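Local coordinates for protein pectate lyase (Cellvibrio cellulosa, PDB 1GXO) that cleaves polygalacturonic acid (pectate) by beta-elimination, this chain being the catalytic module of a longer enzyme that also has carbohydrate-binding modules, at residues A[209-214]-A[289-294]; A[277-282]-A[310-315]. The protein carries 1 engineered substitution. One frame throughout, in Å; residues are numbered along the deposited sequence.

Following the chain from the N terminus, the four segments come as 209-214, 277-282, 289-294 and 310-315, so the two contacts cross. Interaction 1 closes a long loop that runs through helices 218-226 and 233-246 and the strands up to 280-281. Interaction 2 closes the shorter excursion between strand 280-281 and the end of helix 306-311, and segment 289-294 sits inside that excursion. The two contacts also touch: Leu214 and Tyr281 share a backbone hydrogen bond where strands 214-215 and 280-281 pair, and Glu210 meets Tyr312. Together they join the loops 209-214 and 289-294, the strand pair 214-215/280-281 and the end of helix 306-311 beside the bound trigalacturonate.

Interaction 1: residues A[209-214]-A[289-294]; sequences YELESL and FFSDRD. With ADA (alpha-D-galactopyranuronic acid), chain B.
Tyr209 and Arg293 form part of the glycan-binding pocket of this pectate lyase module, one from each of two loops that run roughly antiparallel. Their side chains lie alongside each other and point the same way, with ring and guanidinium planes 90° apart and Tyr209 CE2 3.4 Å from Arg293 NH1. Both reach the carboxylate of the galacturonate in chain B. Tyr209 OH donates to its O6A over 2.8 Å, and Arg293 NH1 reaches the same oxygen over 2.9 Å, almost straight at 170°. Arg293 NH2 takes O6B at 3.0 Å, making a two-pronged grip at the edge of the guanidinium, where NH2 also has a salt bridge to Glu307. The arginine gets there on a chain extended from CG to NE. Arg308 makes a cation-pi contact with the Tyr209 ring.

Behind the pocket, carbon atoms pack against backbone and hydroxyl oxygens. Tyr209 CB lies against Asp292 O, and Leu211 CD1 sits 3.5 Å from Ser291 OG, a hydroxyl bonded to Ser296 O. Leu211 CD1 and Phe289 CE2 make an apolar pair at 4.0 Å. Phe289 has Glu212 O at its ring edge, and its CZ meets Ser213 CB at 3.5 Å. Ser213 OG turns back to hydrogen-bond Leu211 O over 2.7 Å.

Interaction 2: residues A[277-282]-A[310-315]; sequences WYRFYD and TGYSWG. With ADA (alpha-D-galactopyranuronic acid), chain C; ADA (alpha-D-galactopyranuronic acid), chain D.
Arg279 swings its CG opposite the backbone N (chi1 -175°) and then bends at chi2 (68°), which folds the guanidinium down onto Tyr312. The two groups stack flat, planes 11° apart and centres 4.2 Å from each other, with the tyrosine OH over the guanidinium face. That OH is hydrogen-bonded to Glu210. From this position Arg279 pairs with the carboxylate of the galacturonate in chain C: NH1 to O6B and NH2 to O6A, both at 2.8 Å. Ser313 N gives O6B a second bond at 3.0 Å, and this oxygen lies over the same face of the Tyr312 ring as the guanidinium. NH1 is tied back as well, donating over 2.7 Å to a lone pair of Ser313 O.

Phe280 CE1 packs beside the stack, against Trp314 CZ3 (3.5 Å) and Tyr312 CE2 (3.6 Å). At the backbone, Arg279 N bonds Trp314 O, which also receives a hydrogen bond from a water held by Phe280 N. Tyr278 and Gly315 form a non-hydrogen-bonded antiparallel pair. Gly311 O accepts O3 of the sugar in chain D at 2.6 Å. Arg279, from the turn between two short strands, and the residues at and just after the end of helix 306-311 together line the arginine-rich glycan-binding pocket of this pectate lyase.

Interaction 1: residues A[209-214]-A[289-294]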
loop_
_atom_site.group_PDB
_atom_site.type_symbol
_atom_site.label_atom_id
_atom_site.label_comp_id
_atom_site.label_asym_id
_atom_site.label_seq_id
_atom_site.Cartn_x
_atom_site.Cartn_y
_atom_site.Cartn_z
ATOM N N TYR A 209 -4.517 -1.666 -18.039
ATOM C CA TYR A 209 -5.707 -2.282 -17.479
ATOM C C TYR A 209 -5.990 -1.754 -16.068
ATOM O O TYR A 209 -6.777 -2.346 -15.331
ATOM C CB TYR A 209 -5.501 -3.797 -17.451
ATOM C CG TYR A 209 -4.130 -4.206 -16.946
ATOM C CD1 TYR A 209 -3.892 -4.416 -15.578
ATOM C CD2 TYR A 209 -3.068 -4.411 -17.840
ATOM C CE1 TYR A 209 -2.614 -4.805 -15.104
ATOM C CE2 TYR A 209 -1.805 -4.790 -17.386
ATOM C CZ TYR A 209 -1.586 -4.981 -16.026
ATOM O OH TYR A 209 -0.346 -5.370 -15.587
ATOM N N GLU A 210 -5.312 -0.659 -15.691
ATOM C CA GLU A 210 -5.501 -0.007 -14.388
ATOM C C GLU A 210 -6.000 1.418 -14.620
ATOM O O GLU A 210 -5.199 2.341 -14.781
ATOM C CB GLU A 210 -4.181 -0.028 -13.581
ATOM C CG GLU A 210 -3.855 -1.398 -12.981
ATOM C CD GLU A 210 -2.407 -1.553 -12.526
ATOM O OE1 GLU A 210 -2.160 -2.407 -11.632
ATOM O OE2 GLU A 210 -1.522 -0.836 -13.042
ATOM N N LEU A 211 -7.323 1.592 -14.644
ATOM C CA LEU A 211 -7.908 2.891 -14.985
ATOM C C LEU A 211 -8.257 3.741 -13.755
ATOM O O LEU A 211 -8.184 3.247 -12.624
ATOM C CB LEU A 211 -9.135 2.693 -15.884
ATOM C CG LEU A 211 -8.968 1.693 -17.046
ATOM C CD1 LEU A 211 -10.256 1.607 -17.852
ATOM C CD2 LEU A 211 -7.814 2.123 -17.956
ATOM N N GLU A 212 -8.585 5.019 -13.979
ATOM C CA GLU A 212 -9.044 5.923 -12.914
ATOM C C GLU A 212 -10.320 5.338 -12.333
ATOM O O GLU A 212 -11.190 4.880 -13.078
ATOM C CB GLU A 212 -9.317 7.341 -13.433
ATOM C CG GLU A 212 -8.241 7.917 -14.340
ATOM C CD GLU A 212 -8.444 7.567 -15.821
ATOM O OE1 GLU A 212 -8.133 8.417 -16.684
ATOM O OE2 GLU A 212 -8.900 6.448 -16.144
ATOM N N SER A 213 -10.424 5.349 -11.008
ATOM C CA SER A 213 -11.403 4.524 -10.319
ATOM C C SER A 213 -11.160 4.628 -8.831
ATOM O O SER A 213 -10.097 5.054 -8.407
ATOM C CB SER A 213 -11.159 3.060 -10.725
ATOM O OG SER A 213 -9.799 2.728 -10.492
ATOM N N LEU A 214 -12.130 4.202 -8.032
ATOM C CA LEU A 214 -11.872 3.901 -6.629
ATOM C C LEU A 214 -11.206 2.506 -6.540
ATOM O O LEU A 214 -11.617 1.594 -7.249
ATOM C CB LEU A 214 -13.178 3.954 -5.835
ATOM C CG LEU A 214 -13.797 5.358 -5.796
ATOM C CD1 LEU A 214 -15.124 5.367 -5.028
ATOM C CD2 LEU A 214 -12.823 6.435 -5.237
ATOM N N PHE A 289 -16.049 -2.250 -12.202
ATOM C CA PHE A 289 -15.733 -2.472 -13.625
ATOM C C PHE A 289 -14.469 -3.256 -13.921
ATOM O O PHE A 289 -13.685 -3.607 -13.008
ATOM C CB PHE A 289 -15.718 -1.161 -14.424
ATOM C CG PHE A 289 -14.553 -0.250 -14.121
ATOM C CD1 PHE A 289 -14.697 0.815 -13.220
ATOM C CD2 PHE A 289 -13.333 -0.415 -14.779
ATOM C CE1 PHE A 289 -13.648 1.686 -12.972
ATOM C CE2 PHE A 289 -12.256 0.434 -14.534
ATOM C CZ PHE A 289 -12.414 1.495 -13.631
ATOM N N PHE A 290 -14.293 -3.519 -15.216
ATOM C CA PHE A 290 -13.186 -4.320 -15.714
ATOM C C PHE A 290 -12.499 -3.573 -16.851
ATOM O O PHE A 290 -13.078 -2.666 -17.463
ATOM C CB PHE A 290 -13.666 -5.682 -16.194
ATOM C CG PHE A 290 -14.541 -6.395 -15.204
ATOM C CD1 PHE A 290 -15.898 -6.579 -15.465
ATOM C CD2 PHE A 290 -14.007 -6.883 -14.003
ATOM C CE1 PHE A 290 -16.712 -7.221 -14.531
ATOM C CE2 PHE A 290 -14.808 -7.534 -13.071
ATOM C CZ PHE A 290 -16.152 -7.709 -13.327
ATOM N N SER A 291 -11.243 -3.934 -17.075
ATOM C CA SER A 291 -10.446 -3.370 -18.153
ATOM C C SER A 291 -9.649 -4.514 -18.778
ATOM O O SER A 291 -9.950 -5.664 -18.508
ATOM C CB SER A 291 -9.556 -2.235 -17.630
ATOM O OG SER A 291 -8.934 -1.562 -18.715
ATOM N N ASP A 292 -8.662 -4.188 -19.610
ATOM C CA ASP A 292 -7.929 -5.163 -20.433
ATOM C C ASP A 292 -6.697 -4.450 -20.983
ATOM O O ASP A 292 -6.488 -3.269 -20.662
ATOM C CB ASP A 292 -8.820 -5.674 -21.577
ATOM C CG ASP A 292 -8.542 -7.127 -21.944
ATOM O OD1 ASP A 292 -7.385 -7.614 -21.784
ATOM O OD2 ASP A 292 -9.444 -7.856 -22.407
ATOM N N ARG A 293 -5.871 -5.118 -21.789
ATOM C CA ARG A 293 -4.627 -4.466 -22.227
ATOM C C ARG A 293 -4.853 -3.389 -23.290
ATOM O O ARG A 293 -3.914 -2.686 -23.655
ATOM C CB ARG A 293 -3.596 -5.486 -22.717
ATOM C CG ARG A 293 -3.043 -6.383 -21.627
ATOM C CD ARG A 293 -1.778 -7.096 -22.043
ATOM N NE ARG A 293 -1.298 -8.060 -21.057
ATOM C CZ ARG A 293 -0.499 -7.785 -20.035
ATOM N NH1 ARG A 293 -0.079 -6.543 -19.798
ATOM N NH2 ARG A 293 -0.120 -8.771 -19.235
ATOM N N ASP A 294 -6.087 -3.248 -23.776
ATOM C CA ASP A 294 -6.407 -2.197 -24.747
ATOM C C ASP A 294 -6.870 -0.901 -24.058
ATOM O O ASP A 294 -7.242 0.083 -24.720
ATOM C CB ASP A 294 -7.459 -2.681 -25.774
ATOM C CG ASP A 294 -8.784 -3.077 -25.132
ATOM O OD1 ASP A 294 -8.863 -3.220 -23.899
ATOM O OD2 ASP A 294 -9.814 -3.291 -25.796
HETATM C C1 ADA B . 4.571 -4.652 -14.886
HETATM C C2 ADA B . 5.342 -5.801 -14.207
HETATM C C3 ADA B . 5.424 -7.116 -15.010
HETATM C C4 ADA B . 4.146 -7.482 -15.799
HETATM C C5 ADA B . 3.708 -6.213 -16.571
HETATM C C6 ADA B . 2.395 -6.587 -17.313
HETATM O O1 ADA B . 5.402 -3.801 -15.654
HETATM O O2 ADA B . 6.647 -5.359 -13.878
HETATM O O3 ADA B . 5.738 -8.155 -14.108
HETATM O O4 ADA B . 3.023 -7.796 -14.946
HETATM O O5 ADA B . 3.490 -5.125 -15.679
HETATM O O6B ADA B . 2.139 -7.772 -17.575
HETATM O O6A ADA B . 1.601 -5.714 -17.636
#

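Interaction 2: residues A[277-282]-A[310-315]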
loop_
_atom_site.group_PDB
_atom_site.type_symbol
_atom_site.label_atom_id
_atom_site.label_comp_id
_atom_site.label_asym_id
_atom_site.label_seq_id
_atom_site.Cartn_x
_atom_site.Cartn_y
_atom_site.Cartn_z
ATOM N N TRP A 277 -15.909 -7.469 -3.004
ATOM C CA TRP A 277 -15.581 -6.114 -3.440
ATOM C C TRP A 277 -14.852 -6.161 -4.770
ATOM O O TRP A 277 -14.025 -7.020 -4.993
ATOM C CB TRP A 277 -14.748 -5.375 -2.392
ATOM C CG TRP A 277 -15.525 -5.024 -1.130
ATOM C CD1 TRP A 277 -16.115 -3.825 -0.820
ATOM C CD2 TRP A 277 -15.766 -5.889 -0.009
ATOM N NE1 TRP A 277 -16.677 -3.894 0.432
ATOM C CE2 TRP A 277 -16.508 -5.153 0.940
ATOM C CE3 TRP A 277 -15.425 -7.218 0.292
ATOM C CZ2 TRP A 277 -16.917 -5.694 2.165
ATOM C CZ3 TRP A 277 -15.843 -7.762 1.508
ATOM C CH2 TRP A 277 -16.580 -6.995 2.430
ATOM N N TYR A 278 -15.184 -5.226 -5.647
ATOM C CA TYR A 278 -14.500 -5.094 -6.917
ATOM C C TYR A 278 -13.137 -4.484 -6.699
ATOM O O TYR A 278 -12.932 -3.756 -5.721
ATOM C CB TYR A 278 -15.334 -4.241 -7.884
ATOM C CG TYR A 278 -16.556 -4.959 -8.419
ATOM C CD1 TYR A 278 -16.478 -5.729 -9.580
ATOM C CD2 TYR A 278 -17.797 -4.858 -7.777
ATOM C CE1 TYR A 278 -17.600 -6.369 -10.096
ATOM C CE2 TYR A 278 -18.936 -5.505 -8.284
ATOM C CZ TYR A 278 -18.824 -6.259 -9.446
ATOM O OH TYR A 278 -19.915 -6.948 -9.968
ATOM N N ARG A 279 -12.203 -4.815 -7.590
ATOM C CA ARG A 279 -10.877 -4.200 -7.628
ATOM C C ARG A 279 -10.958 -2.716 -7.994
ATOM O O ARG A 279 -10.230 -1.897 -7.431
ATOM C CB ARG A 279 -9.963 -4.931 -8.644
ATOM C CG ARG A 279 -8.505 -4.430 -8.683
ATOM C CD ARG A 279 -7.743 -4.745 -7.430
ATOM N NE ARG A 279 -6.281 -4.555 -7.460
ATOM C CZ ARG A 279 -5.404 -5.512 -7.753
ATOM N NH1 ARG A 279 -5.816 -6.714 -8.108
ATOM N NH2 ARG A 279 -4.103 -5.271 -7.701
ATOM N N PHE A 280 -11.826 -2.397 -8.953
ATOM C CA PHE A 280 -11.980 -1.040 -9.490
ATOM C C PHE A 280 -13.459 -0.639 -9.507
ATOM O O PHE A 280 -14.292 -1.373 -10.048
ATOM C CB PHE A 280 -11.483 -0.957 -10.938
ATOM C CG PHE A 280 -10.045 -1.381 -11.131
ATOM C CD1 PHE A 280 -9.739 -2.675 -11.568
ATOM C CD2 PHE A 280 -9.005 -0.476 -10.914
ATOM C CE1 PHE A 280 -8.433 -3.075 -11.744
ATOM C CE2 PHE A 280 -7.676 -0.860 -11.093
ATOM C CZ PHE A 280 -7.378 -2.156 -11.520
ATOM N N TYR A 281 -13.777 0.515 -8.925
ATOM C CA TYR A 281 -15.129 1.054 -8.946
ATOM C C TYR A 281 -15.135 2.360 -9.722
ATOM O O TYR A 281 -14.217 3.144 -9.605
ATOM C CB TYR A 281 -15.626 1.328 -7.523
ATOM C CG TYR A 281 -15.959 0.095 -6.715
ATOM C CD1 TYR A 281 -14.972 -0.589 -6.014
ATOM C CD2 TYR A 281 -17.274 -0.374 -6.635
ATOM C CE1 TYR A 281 -15.272 -1.720 -5.267
ATOM C CE2 TYR A 281 -17.585 -1.514 -5.890
ATOM C CZ TYR A 281 -16.579 -2.169 -5.207
ATOM O OH TYR A 281 -16.866 -3.282 -4.470
ATOM N N ASP A 282 -16.196 2.619 -10.490
ATOM C CA ASP A 282 -16.350 3.908 -11.190
ATOM C C ASP A 282 -16.379 5.071 -10.204
ATOM O O ASP A 282 -17.139 5.039 -9.237
ATOM C CB ASP A 282 -17.616 3.947 -12.056
ATOM C CG ASP A 282 -17.708 5.218 -12.901
ATOM O OD1 ASP A 282 -17.193 5.214 -14.039
ATOM O OD2 ASP A 282 -18.293 6.262 -12.525
ATOM N N THR A 310 -7.064 -14.058 -15.828
ATOM C CA THR A 310 -6.307 -14.981 -14.989
ATOM C C THR A 310 -5.044 -14.353 -14.402
ATOM O O THR A 310 -4.532 -14.855 -13.397
ATOM C CB THR A 310 -5.936 -16.279 -15.752
ATOM O OG1 THR A 310 -5.098 -15.970 -16.867
ATOM C CG2 THR A 310 -7.160 -16.906 -16.383
ATOM N N GLY A 311 -4.559 -13.280 -15.034
ATOM C CA GLY A 311 -3.283 -12.665 -14.702
ATOM C C GLY A 311 -3.349 -11.558 -13.677
ATOM O O GLY A 311 -2.322 -11.079 -13.197
ATOM N N TYR A 312 -4.567 -11.159 -13.327
ATOM C CA TYR A 312 -4.805 -10.055 -12.386
ATOM C C TYR A 312 -6.090 -10.315 -11.608
ATOM O O TYR A 312 -7.015 -10.927 -12.143
ATOM C CB TYR A 312 -4.956 -8.768 -13.183
ATOM C CG TYR A 312 -4.811 -7.461 -12.446
ATOM C CD1 TYR A 312 -3.544 -6.885 -12.259
ATOM C CD2 TYR A 312 -5.943 -6.744 -12.014
ATOM C CE1 TYR A 312 -3.399 -5.664 -11.626
ATOM C CE2 TYR A 312 -5.810 -5.502 -11.378
ATOM C CZ TYR A 312 -4.531 -4.967 -11.194
ATOM O OH TYR A 312 -4.366 -3.747 -10.572
ATOM N N SER A 313 -6.153 -9.831 -10.368
ATOM C CA SER A 313 -7.333 -10.003 -9.529
ATOM C C SER A 313 -8.314 -8.846 -9.722
ATOM O O SER A 313 -8.005 -7.679 -9.410
ATOM C CB SER A 313 -6.933 -10.090 -8.041
ATOM O OG SER A 313 -6.128 -11.234 -7.814
ATOM N N TRP A 314 -9.516 -9.195 -10.168
ATOM C CA TRP A 314 -10.534 -8.208 -10.512
ATOM C C TRP A 314 -11.515 -7.969 -9.374
ATOM O O TRP A 314 -12.424 -7.164 -9.495
ATOM C CB TRP A 314 -11.224 -8.628 -11.806
ATOM C CG TRP A 314 -10.226 -8.567 -12.902
ATOM C CD1 TRP A 314 -9.466 -9.598 -13.386
ATOM C CD2 TRP A 314 -9.794 -7.396 -13.588
ATOM N NE1 TRP A 314 -8.610 -9.138 -14.357
ATOM C CE2 TRP A 314 -8.786 -7.790 -14.505
ATOM C CE3 TRP A 314 -10.146 -6.041 -13.520
ATOM C CZ2 TRP A 314 -8.154 -6.884 -15.373
ATOM C CZ3 TRP A 314 -9.509 -5.142 -14.384
ATOM C CH2 TRP A 314 -8.521 -5.575 -15.286
ATOM N N GLY A 315 -11.280 -8.643 -8.251
ATOM C CA GLY A 315 -12.127 -8.535 -7.080
ATOM C C GLY A 315 -11.613 -9.423 -5.967
ATOM O O GLY A 315 -10.697 -10.223 -6.165
HETATM C C1 ADA C . 0.635 -9.686 -10.054
HETATM C C2 ADA C . 0.417 -11.149 -9.615
HETATM C C3 ADA C . -1.050 -11.562 -9.910
HETATM C C4 ADA C . -2.026 -10.607 -9.206
HETATM C C5 ADA C . -1.692 -9.186 -9.699
HETATM C C6 ADA C . -2.638 -8.164 -9.053
HETATM O O2 ADA C . 1.325 -12.032 -10.249
HETATM O O3 ADA C . -1.311 -12.933 -9.629
HETATM O O4 ADA C . -1.793 -10.754 -7.808
HETATM O O5 ADA C . -0.326 -8.883 -9.407
HETATM O O6B ADA C . -3.847 -8.394 -9.089
HETATM O O6A ADA C . -2.163 -7.144 -8.552
HETATM C C1 ADA D . 2.738 -8.986 -14.154
HETATM C C2 ADA D . 1.253 -9.397 -14.332
HETATM C C3 ADA D . 0.256 -8.445 -13.601
HETATM C C4 ADA D . 0.663 -8.255 -12.121
HETATM C C5 ADA D . 2.104 -7.714 -12.226
HETATM C C6 ADA D . 2.612 -7.186 -10.873
HETATM O O2 ADA D . 0.910 -9.545 -15.692
HETATM O O3 ADA D . -1.102 -8.877 -13.780
HETATM O O4 ADA D . 0.551 -9.561 -11.507
HETATM O O5 ADA D . 2.931 -8.753 -12.764
HETATM O O6B ADA D . 2.099 -6.180 -10.390
HETATM O O6A ADA D . 3.520 -7.781 -10.310
HETATM O O HOH W 1 -12.816 -4.751 -10.676
#